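Glutathione S-transferase domain (Burkholderia graminis, PDB 4MF5) binds glutathione and probably transfers it to electrophilic substrates. Local coordinates at residues Q144-G153 and I206-N214; L183-E194 and V225-A236. All blocks are in the same frame, centred on the assembly; numbering follows the deposited sequence. Where two conformers were deposited one is given.

Contact 1 (Q144-G153 and I206-N214); sequences QMGGIGPMFG and IATFPWVRN
Trp211 reaches from helix 206-214 and lays its indole flat on the backbone of Gly149, whose CA sits over the ring face, 3.9 Å from the centroid of the five-membered ring, a CH-pi contact. The indole behaves as a knob among Gln144, Gly149, Phe152 and Gly153: CA and O of Gly149 lie under its face, and Gly153 N is beside the benzo end. That end runs on past Phe152, Trp211 CE3 lying 3.7 Å from Phe152 CB. These helices belong to the all-helical C-terminal domain of the GST fold and run almost parallel here, 13° apart with axes 9.7 Å from each other. About one turn before Gly149, Gln144 has CG anti to its backbone N (chi1 -174°) and then bends at chi2, which carries the amide across to Ala207 and Trp211. Gln144 NE2 comes obliquely within 3.2 Å of Trp211 CD1, the amide and indole planes only 19° apart, while Gln144 OE1 is hydrogen-bonded to Lys55 NZ. Phe152 turns its ring edge to the partner backbone, Phe152 CD2 standing 3.5 Å from Trp211 O. On the glutathione-site side, Trp211 NE1 donates to OD1 of the ligand-binding Asn52, which makes the tryptophan a second-shell residue.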
loop_
_atom_site.group_PDB
_atom_site.type_symbol
_atom_site.label_atom_id
_atom_site.label_comp_id
_atom_site.label_asym_id
_atom_site.label_seq_id
_atom_site.Cartn_x
_atom_site.Cartn_y
_atom_site.Cartn_z
ATOM N N GLN A 144 -2.725 5.110 -3.068
ATOM C CA GLN A 144 -1.553 5.354 -3.892
ATOM C C GLN A 144 -0.672 4.102 -3.990
ATOM O O GLN A 144 -0.228 3.715 -5.078
ATOM C CB GLN A 144 -0.778 6.569 -3.354
ATOM C CG GLN A 144 0.368 6.986 -4.242
ATOM C CD GLN A 144 1.573 6.085 -4.124
ATOM O OE1 GLN A 144 2.009 5.763 -3.014
ATOM N NE2 GLN A 144 2.140 5.680 -5.279
ATOM N N MET A 145 -0.429 3.457 -2.847
ATOM C CA MET A 145 0.484 2.324 -2.800
ATOM C C MET A 145 -0.066 1.102 -3.529
ATOM O O MET A 145 0.703 0.360 -4.142
ATOM C CB MET A 145 0.807 1.948 -1.350
ATOM C CG MET A 145 1.689 2.965 -0.643
ATOM S SD MET A 145 3.427 2.965 -1.171
ATOM C CE MET A 145 3.979 1.396 -0.547
ATOM N N GLY A 146 -1.360 0.863 -3.426
ATOM C CA GLY A 146 -1.979 -0.316 -4.018
ATOM C C GLY A 146 -2.481 -0.108 -5.435
ATOM O O GLY A 146 -2.560 -1.069 -6.189
ATOM N N GLY A 147 -2.806 1.123 -5.801
ATOM C CA GLY A 147 -3.443 1.460 -7.068
ATOM C C GLY A 147 -2.529 2.274 -7.970
ATOM O O GLY A 147 -2.047 1.805 -9.000
ATOM N N ILE A 148 -2.293 3.537 -7.598
ATOM C CA ILE A 148 -1.538 4.463 -8.420
ATOM C C ILE A 148 -0.154 3.934 -8.810
ATOM O O ILE A 148 0.196 3.854 -9.992
ATOM C CB ILE A 148 -1.397 5.818 -7.709
ATOM C CG1 ILE A 148 -2.751 6.498 -7.464
ATOM C CG2 ILE A 148 -0.400 6.729 -8.443
ATOM C CD1 ILE A 148 -3.382 7.074 -8.705
ATOM N N GLY A 149 0.668 3.601 -7.819
ATOM C CA GLY A 149 2.035 3.197 -8.135
ATOM C C GLY A 149 2.103 1.951 -8.995
ATOM O O GLY A 149 2.766 1.928 -10.039
ATOM N N PRO A 150 1.424 0.886 -8.574
ATOM C CA PRO A 150 1.521 -0.358 -9.354
ATOM C C PRO A 150 0.956 -0.213 -10.762
ATOM O O PRO A 150 1.577 -0.711 -11.714
ATOM C CB PRO A 150 0.763 -1.361 -8.483
ATOM C CG PRO A 150 0.935 -0.835 -7.089
ATOM C CD PRO A 150 0.798 0.656 -7.255
ATOM N N MET A 151 -0.187 0.447 -10.918
ATOM C CA MET A 151 -0.833 0.498 -12.226
ATOM C C MET A 151 -0.130 1.482 -13.168
ATOM O O MET A 151 0.083 1.173 -14.343
ATOM C CB MET A 151 -2.316 0.808 -12.064
ATOM C CG MET A 151 -3.082 -0.268 -11.333
ATOM S SD MET A 151 -3.067 -1.869 -12.205
ATOM C CE MET A 151 -1.817 -2.785 -11.297
ATOM N N PHE A 152 0.227 2.675 -12.674
ATOM C CA PHE A 152 1.001 3.580 -13.501
ATOM C C PHE A 152 2.319 2.907 -13.878
ATOM O O PHE A 152 2.803 3.050 -15.003
ATOM C CB PHE A 152 1.301 4.912 -12.799
ATOM C CG PHE A 152 0.126 5.868 -12.624
ATOM C CD1 PHE A 152 -1.200 5.538 -12.887
ATOM C CD2 PHE A 152 0.394 7.137 -12.153
ATOM C CE1 PHE A 152 -2.217 6.459 -12.665
ATOM C CE2 PHE A 152 -0.618 8.056 -11.920
ATOM C CZ PHE A 152 -1.918 7.722 -12.166
ATOM N N GLY A 153 2.927 2.183 -12.951
ATOM C CA GLY A 153 4.163 1.488 -13.229
ATOM C C GLY A 153 4.028 0.449 -14.329
ATOM O O GLY A 153 4.919 0.305 -15.161
ATOM N N ILE A 206 2.283 13.946 -1.285
ATOM C CA ILE A 206 3.669 13.558 -1.483
ATOM C C ILE A 206 3.776 12.144 -2.063
ATOM O O ILE A 206 4.636 11.874 -2.895
ATOM C CB ILE A 206 4.457 13.720 -0.172
ATOM C CG1 ILE A 206 4.505 15.210 0.217
ATOM C CG2 ILE A 206 5.853 13.134 -0.308
ATOM C CD1 ILE A 206 5.081 15.474 1.597
ATOM N N ALA A 207 2.886 11.241 -1.629
ATOM C CA ALA A 207 2.889 9.885 -2.171
ATOM C C ALA A 207 2.470 9.867 -3.631
ATOM O O ALA A 207 2.947 9.058 -4.417
ATOM C CB ALA A 207 1.973 8.991 -1.368
ATOM N N THR A 208 1.498 10.711 -3.989
ATOM C CA THR A 208 0.737 10.570 -5.227
ATOM C C THR A 208 1.324 11.362 -6.389
ATOM O O THR A 208 1.487 10.838 -7.497
ATOM C CB THR A 208 -0.717 10.979 -4.969
ATOM O OG1 THR A 208 -1.267 10.159 -3.932
ATOM C CG2 THR A 208 -1.564 10.851 -6.204
ATOM N N PHE A 209 1.612 12.635 -6.182
ATOM C CA PHE A 209 2.007 13.488 -7.311
ATOM C C PHE A 209 3.333 13.113 -7.979
ATOM O O PHE A 209 3.444 13.318 -9.182
ATOM C CB PHE A 209 1.882 14.970 -6.976
ATOM C CG PHE A 209 0.442 15.376 -6.804
ATOM C CD1 PHE A 209 -0.390 15.490 -7.910
ATOM C CD2 PHE A 209 -0.115 15.548 -5.549
ATOM C CE1 PHE A 209 -1.730 15.774 -7.755
ATOM C CE2 PHE A 209 -1.451 15.824 -5.393
ATOM C CZ PHE A 209 -2.267 15.933 -6.508
ATOM N N PRO A 210 4.312 12.503 -7.276
ATOM C CA PRO A 210 5.493 12.036 -8.012
ATOM C C PRO A 210 5.144 11.004 -9.092
ATOM O O PRO A 210 5.818 10.918 -10.124
ATOM C CB PRO A 210 6.385 11.428 -6.921
ATOM C CG PRO A 210 6.016 12.231 -5.704
ATOM C CD PRO A 210 4.519 12.352 -5.814
ATOM N N TRP A 211 4.110 10.209 -8.838
ATOM C CA TRP A 211 3.658 9.216 -9.805
ATOM C C TRP A 211 2.897 9.843 -10.967
ATOM O O TRP A 211 3.058 9.424 -12.101
ATOM C CB TRP A 211 2.863 8.120 -9.102
ATOM C CG TRP A 211 3.758 7.041 -8.592
ATOM C CD1 TRP A 211 4.237 6.866 -7.322
ATOM C CD2 TRP A 211 4.363 6.037 -9.392
ATOM N NE1 TRP A 211 5.075 5.799 -7.284
ATOM C CE2 TRP A 211 5.168 5.263 -8.540
ATOM C CE3 TRP A 211 4.318 5.733 -10.751
ATOM C CZ2 TRP A 211 5.912 4.182 -9.005
ATOM C CZ3 TRP A 211 5.067 4.647 -11.207
ATOM C CH2 TRP A 211 5.844 3.896 -10.343
ATOM N N VAL A 212 2.049 10.837 -10.692
ATOM C CA VAL A 212 1.404 11.574 -11.772
ATOM C C VAL A 212 2.473 12.231 -12.653
ATOM O O VAL A 212 2.419 12.159 -13.885
ATOM C CB VAL A 212 0.386 12.595 -11.236
ATOM C CG1 VAL A 212 -0.259 13.337 -12.400
ATOM C CG2 VAL A 212 -0.678 11.938 -10.381
ATOM N N ARG A 213 3.451 12.867 -12.003
ATOM C CA ARG A 213 4.563 13.503 -12.710
ATOM C C ARG A 213 5.253 12.494 -13.638
ATOM O O ARG A 213 5.490 12.764 -14.819
ATOM C CB ARG A 213 5.552 14.082 -11.706
ATOM C CG ARG A 213 6.813 14.652 -12.314
ATOM C CD ARG A 213 7.725 15.204 -11.232
ATOM N NE ARG A 213 8.970 15.744 -11.773
ATOM C CZ ARG A 213 10.063 15.039 -11.990
ATOM N NH1 ARG A 213 10.097 13.740 -11.727
ATOM N NH2 ARG A 213 11.144 15.632 -12.475
ATOM N N ASN A 214 5.603 11.327 -13.108
ATOM C CA ASN A 214 6.343 10.314 -13.876
ATOM C C ASN A 214 5.507 9.779 -15.031
ATOM O O ASN A 214 6.030 9.513 -16.117
ATOM C CB ASN A 214 6.709 9.164 -12.891
ATOM C CG ASN A 214 7.786 8.214 -13.353
ATOM O OD1 ASN A 214 8.908 8.612 -13.584
ATOM N ND2 ASN A 214 7.470 6.906 -13.349
#

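Contact 2 (L183-E194 and V225-A236); sequences LGVLEQRLEGRE and VAIQDFPNVQRA
Leu183 sets its CB over the centre of the Phe230 ring, 3.7 Å from the centroid and 8° off the normal, and sends CD1 on to Val225 CG2. One turn along, Glu187 takes hold of the start of helix 231-236. Its CG is anti to the backbone N (chi1 -180°) and the chain bends at chi2, bringing the carboxylate up to the first turn after the N-cap residue Phe230. There Glu187 OE2 receives Asn232 N through its syn lone pair at 2.9 Å, and Glu187 OE1 receives Val233 N, also at 2.9 Å, on the syn side. Asn232 ND2 adds a more bent bond to Glu187 OE2 from above the carboxylate plane. Leu190 closes the apolar side as a knob among Asn232, Val233, Arg235 and Ala236, just as Val233 fits between Leu183, Leu186, Glu187 and Leu190; the helices cross at 78°. Glu191 OE1 accepts the other hydrogen of Asn232 ND2, 2.8 Å away, on its anti side. After the type II turn from Leu190 to Arg193, Arg235 meets the chain edge-on: Arg235 NH2 is 2.9 Å from Arg193 O, almost in line with the carbonyl bond. Asn232 OD1 accepts from Arg235 NH2 and from a water that also receives Gly192 N, so this amide joins both polar clusters. Arg235 thus ties down the loop after helix 183-190, while the Glu187 carboxylate, set against the N-terminal amides of helix 231-236, is probably favoured by that helix's dipole.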
loop_
_atom_site.group_PDB
_atom_site.type_symbol
_atom_site.label_atom_id
_atom_site.label_comp_id
_atom_site.label_asym_id
_atom_site.label_seq_id
_atom_site.Cartn_x
_atom_site.Cartn_y
_atom_site.Cartn_z
ATOM N N LEU A 183 -6.858 8.127 -12.415
ATOM C CA LEU A 183 -6.817 9.587 -12.553
ATOM C C LEU A 183 -8.190 10.181 -12.314
ATOM O O LEU A 183 -8.303 11.255 -11.733
ATOM C CB LEU A 183 -6.260 9.988 -13.917
ATOM C CG LEU A 183 -4.746 9.803 -14.067
ATOM C CD1 LEU A 183 -4.343 9.850 -15.545
ATOM C CD2 LEU A 183 -3.966 10.827 -13.276
ATOM N N GLY A 184 -9.247 9.496 -12.754
ATOM C CA GLY A 184 -10.607 9.978 -12.525
ATOM C C GLY A 184 -10.973 10.002 -11.059
ATOM O O GLY A 184 -11.681 10.900 -10.597
ATOM N N VAL A 185 -10.493 9.019 -10.308
ATOM C CA VAL A 185 -10.715 9.015 -8.855
ATOM C C VAL A 185 -10.046 10.236 -8.233
ATOM O O VAL A 185 -10.637 10.954 -7.428
ATOM C CB VAL A 185 -10.181 7.717 -8.205
ATOM C CG1 VAL A 185 -10.328 7.782 -6.693
ATOM C CG2 VAL A 185 -10.920 6.501 -8.753
ATOM N N LEU A 186 -8.798 10.472 -8.587
ATOM C CA LEU A 186 -8.085 11.652 -8.081
ATOM C C LEU A 186 -8.772 12.941 -8.487
ATOM O O LEU A 186 -8.890 13.859 -7.679
ATOM C CB LEU A 186 -6.644 11.682 -8.560
ATOM C CG LEU A 186 -5.695 10.686 -7.933
ATOM C CD1 LEU A 186 -4.335 10.795 -8.610
ATOM C CD2 LEU A 186 -5.549 10.876 -6.445
ATOM N N GLU A 187 -9.225 13.009 -9.737
ATOM C CA GLU A 187 -9.889 14.201 -10.263
ATOM C C GLU A 187 -11.141 14.543 -9.466
ATOM O O GLU A 187 -11.355 15.696 -9.068
ATOM C CB GLU A 187 -10.236 13.994 -11.732
ATOM C CG GLU A 187 -10.923 15.159 -12.384
ATOM C CD GLU A 187 -10.054 16.387 -12.491
ATOM O OE1 GLU A 187 -8.827 16.261 -12.383
ATOM O OE2 GLU A 187 -10.617 17.487 -12.704
ATOM N N GLN A 188 -11.992 13.567 -9.247
ATOM C CA GLN A 188 -13.197 13.786 -8.461
ATOM C C GLN A 188 -12.887 14.141 -7.028
ATOM O O GLN A 188 -13.564 14.956 -6.449
ATOM C CB GLN A 188 -14.130 12.574 -8.545
ATOM C CG GLN A 188 -15.450 12.782 -7.869
ATOM C CD GLN A 188 -16.190 13.971 -8.491
ATOM O OE1 GLN A 188 -16.451 13.966 -9.701
ATOM N NE2 GLN A 188 -16.435 15.029 -7.697
ATOM N N ARG A 189 -11.848 13.539 -6.458
ATOM C CA ARG A 189 -11.472 13.852 -5.096
ATOM C C ARG A 189 -10.983 15.294 -4.957
ATOM O O ARG A 189 -11.241 15.979 -3.962
ATOM C CB ARG A 189 -10.405 12.869 -4.622
ATOM C CG ARG A 189 -9.862 13.163 -3.255
ATOM C CD ARG A 189 -10.904 13.041 -2.200
ATOM N NE ARG A 189 -10.348 13.445 -0.953
ATOM C CZ ARG A 189 -11.008 13.425 0.191
ATOM N NH1 ARG A 189 -10.402 13.880 1.279
ATOM N NH2 ARG A 189 -12.242 12.931 0.258
ATOM N N LEU A 190 -10.245 15.763 -5.954
ATOM C CA LEU A 190 -9.665 17.103 -5.917
ATOM C C LEU A 190 -10.662 18.190 -6.258
ATOM O O LEU A 190 -10.363 19.370 -6.050
ATOM C CB LEU A 190 -8.452 17.181 -6.836
ATOM C CG LEU A 190 -7.233 16.430 -6.313
ATOM C CD1 LEU A 190 -6.228 16.277 -7.452
ATOM C CD2 LEU A 190 -6.592 17.108 -5.124
ATOM N N GLU A 191 -11.849 17.840 -6.754
ATOM C CA GLU A 191 -12.858 18.839 -7.032
ATOM C C GLU A 191 -13.234 19.534 -5.742
ATOM O O GLU A 191 -13.684 18.903 -4.788
ATOM C CB GLU A 191 -14.071 18.185 -7.685
ATOM C CG GLU A 191 -15.203 19.135 -8.002
ATOM C CD GLU A 191 -14.787 20.271 -8.909
ATOM O OE1 GLU A 191 -13.952 20.079 -9.817
ATOM O OE2 GLU A 191 -15.340 21.378 -8.719
ATOM N N GLY A 192 -13.047 20.848 -5.706
ATOM C CA GLY A 192 -13.379 21.624 -4.529
ATOM C C GLY A 192 -12.348 21.506 -3.419
ATOM O O GLY A 192 -12.608 21.988 -2.320
ATOM N N ARG A 193 -11.186 20.895 -3.676
ATOM C CA ARG A 193 -10.129 20.749 -2.684
ATOM C C ARG A 193 -8.822 21.280 -3.228
ATOM O O ARG A 193 -8.499 21.102 -4.404
ATOM C CB ARG A 193 -9.934 19.276 -2.280
ATOM C CG ARG A 193 -11.093 18.678 -1.514
ATOM C CD ARG A 193 -10.807 17.261 -1.012
ATOM N NE ARG A 193 -11.916 16.781 -0.188
ATOM C CZ ARG A 193 -13.037 16.223 -0.646
ATOM N NH1 ARG A 193 -13.215 15.980 -1.946
ATOM N NH2 ARG A 193 -14.003 15.880 0.216
ATOM N N GLU A 194 -8.027 21.873 -2.356
ATOM C CA GLU A 194 -6.685 22.304 -2.722
ATOM C C GLU A 194 -5.785 21.086 -2.981
ATOM O O GLU A 194 -5.106 20.989 -4.004
ATOM C CB GLU A 194 -6.091 23.176 -1.611
ATOM C CG GLU A 194 -4.970 24.069 -2.068
ATOM C CD GLU A 194 -5.432 25.103 -3.076
ATOM O OE1 GLU A 194 -6.604 25.515 -3.034
ATOM O OE2 GLU A 194 -4.627 25.492 -3.920
ATOM N N VAL A 225 -3.206 8.668 -21.696
ATOM C CA VAL A 225 -4.215 8.882 -20.653
ATOM C C VAL A 225 -4.987 10.173 -20.843
ATOM O O VAL A 225 -5.954 10.377 -20.138
ATOM C CB VAL A 225 -3.618 8.798 -19.228
ATOM C CG1 VAL A 225 -2.947 7.470 -18.981
ATOM C CG2 VAL A 225 -2.666 9.966 -18.938
ATOM N N ALA A 226 -4.537 11.037 -21.762
ATOM C CA ALA A 226 -5.136 12.352 -22.029
ATOM C C ALA A 226 -5.251 13.178 -20.736
ATOM O O ALA A 226 -6.341 13.480 -20.246
ATOM C CB ALA A 226 -6.483 12.232 -22.740
ATOM N N ILE A 227 -4.096 13.558 -20.200
ATOM C CA ILE A 227 -3.996 14.218 -18.911
ATOM C C ILE A 227 -4.871 15.482 -18.829
ATOM O O ILE A 227 -5.370 15.822 -17.764
ATOM C CB ILE A 227 -2.521 14.497 -18.542
ATOM C CG1 ILE A 227 -2.370 14.979 -17.099
ATOM C CG2 ILE A 227 -1.838 15.442 -19.523
ATOM C CD1 ILE A 227 -2.800 13.980 -16.039
ATOM N N GLN A 228 -5.054 16.156 -19.958
ATOM C CA GLN A 228 -5.864 17.365 -20.050
ATOM C C GLN A 228 -7.331 17.116 -19.661
ATOM O O GLN A 228 -8.059 18.072 -19.394
ATOM C CB GLN A 228 -5.783 17.987 -21.448
ATOM C CG GLN A 228 -6.245 17.072 -22.571
ATOM C CD GLN A 228 -5.179 16.195 -23.184
ATOM O OE1 GLN A 228 -5.395 15.656 -24.313
ATOM N NE2 GLN A 228 -4.078 16.016 -22.543
ATOM N N ASP A 229 -7.763 15.860 -19.602
ATOM C CA ASP A 229 -9.106 15.539 -19.195
ATOM C C ASP A 229 -9.297 15.652 -17.690
ATOM O O ASP A 229 -10.420 15.484 -17.203
ATOM C CB ASP A 229 -9.484 14.110 -19.616
ATOM C CG ASP A 229 -9.662 13.938 -21.101
ATOM O OD1 ASP A 229 -9.698 14.943 -21.819
ATOM O OD2 ASP A 229 -9.775 12.782 -21.551
ATOM N N PHE A 230 -8.225 15.925 -16.934
ATOM C CA PHE A 230 -8.263 15.919 -15.467
ATOM C C PHE A 230 -7.747 17.278 -14.975
ATOM O O PHE A 230 -6.625 17.392 -14.479
ATOM C CB PHE A 230 -7.418 14.753 -14.942
ATOM C CG PHE A 230 -7.780 13.439 -15.579
ATOM C CD1 PHE A 230 -8.903 12.722 -15.159
ATOM C CD2 PHE A 230 -7.012 12.912 -16.608
ATOM C CE1 PHE A 230 -9.252 11.523 -15.763
ATOM C CE2 PHE A 230 -7.372 11.708 -17.212
ATOM C CZ PHE A 230 -8.477 11.017 -16.774
ATOM N N PRO A 231 -8.559 18.329 -15.099
ATOM C CA PRO A 231 -8.049 19.678 -14.804
ATOM C C PRO A 231 -7.666 19.883 -13.330
ATOM O O PRO A 231 -6.693 20.591 -13.051
ATOM C CB PRO A 231 -9.210 20.593 -15.240
ATOM C CG PRO A 231 -10.411 19.708 -15.243
ATOM C CD PRO A 231 -9.896 18.370 -15.705
ATOM N N ASN A 232 -8.417 19.326 -12.392
ATOM C CA ASN A 232 -8.009 19.421 -11.001
ATOM C C ASN A 232 -6.664 18.744 -10.746
ATOM O O ASN A 232 -5.831 19.252 -10.002
ATOM C CB ASN A 232 -9.049 18.826 -10.059
ATOM C CG ASN A 232 -10.282 19.669 -9.948
ATOM O OD1 ASN A 232 -10.244 20.776 -9.383
ATOM N ND2 ASN A 232 -11.370 19.148 -10.401
ATOM N N VAL A 233 -6.458 17.574 -11.343
ATOM C CA VAL A 233 -5.167 16.901 -11.231
ATOM C C VAL A 233 -4.080 17.799 -11.822
ATOM O O VAL A 233 -3.005 17.940 -11.239
ATOM C CB VAL A 233 -5.177 15.524 -11.918
ATOM C CG1 VAL A 233 -3.776 14.927 -11.966
ATOM C CG2 VAL A 233 -6.127 14.573 -11.221
ATOM N N GLN A 234 -4.341 18.410 -12.977
ATOM C CA GLN A 234 -3.332 19.272 -13.577
ATOM C C GLN A 234 -2.998 20.477 -12.703
ATOM O O GLN A 234 -1.840 20.871 -12.624
ATOM C CB GLN A 234 -3.794 19.761 -14.961
ATOM C CG GLN A 234 -3.926 18.605 -15.959
ATOM C CD GLN A 234 -3.906 19.085 -17.380
ATOM O OE1 GLN A 234 -4.734 19.978 -17.797
ATOM N NE2 GLN A 234 -3.005 18.586 -18.136
ATOM N N ARG A 235 -4.007 21.062 -12.074
ATOM C CA ARG A 235 -3.808 22.154 -11.139
ATOM C C ARG A 235 -2.919 21.756 -9.977
ATOM O O ARG A 235 -1.951 22.456 -9.641
ATOM C CB ARG A 235 -5.182 22.588 -10.599
ATOM C CG ARG A 235 -5.183 23.527 -9.421
ATOM C CD ARG A 235 -6.571 23.936 -8.943
ATOM N NE ARG A 235 -7.473 22.838 -8.584
ATOM C CZ ARG A 235 -7.414 22.103 -7.480
ATOM N NH1 ARG A 235 -6.422 22.295 -6.601
ATOM N NH2 ARG A 235 -8.363 21.196 -7.252
ATOM N N ALA A 236 -3.265 20.653 -9.339
ATOM C CA ALA A 236 -2.536 20.226 -8.154
ATOM C C ALA A 236 -1.136 19.755 -8.522
ATOM O O ALA A 236 -0.195 20.012 -7.765
ATOM C CB ALA A 236 -3.327 19.156 -7.420
HETATM O O HOH W 1 -11.905 22.352 -7.915
HETATM O O HOH W 2 -4.155 24.032 -6.066
HETATM O O HOH W 3 -5.929 25.420 -6.271
#

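Both contacts belong to the helical C-terminal domain, their centres 14 Å apart, and their segments alternate along the chain: 144-153, 183-194, 206-214, then 225-236. Contact 1 joins helices 131-161 and 203-216 about 8 Å from the centre of the chain; contact 2 joins helices 170-190 and 231-242 about 20 Å from that centre. The pairs share an apolar layer, where Phe152 CZ meets Leu183 CD2 at 3.9 Å and Phe209 CZ lies 3.5 Å from Ala236 CB. The four helices therefore form one continuous core, which runs from the flank beside the glutathione site, at contact 1, to the more exposed polar edge at contact 2.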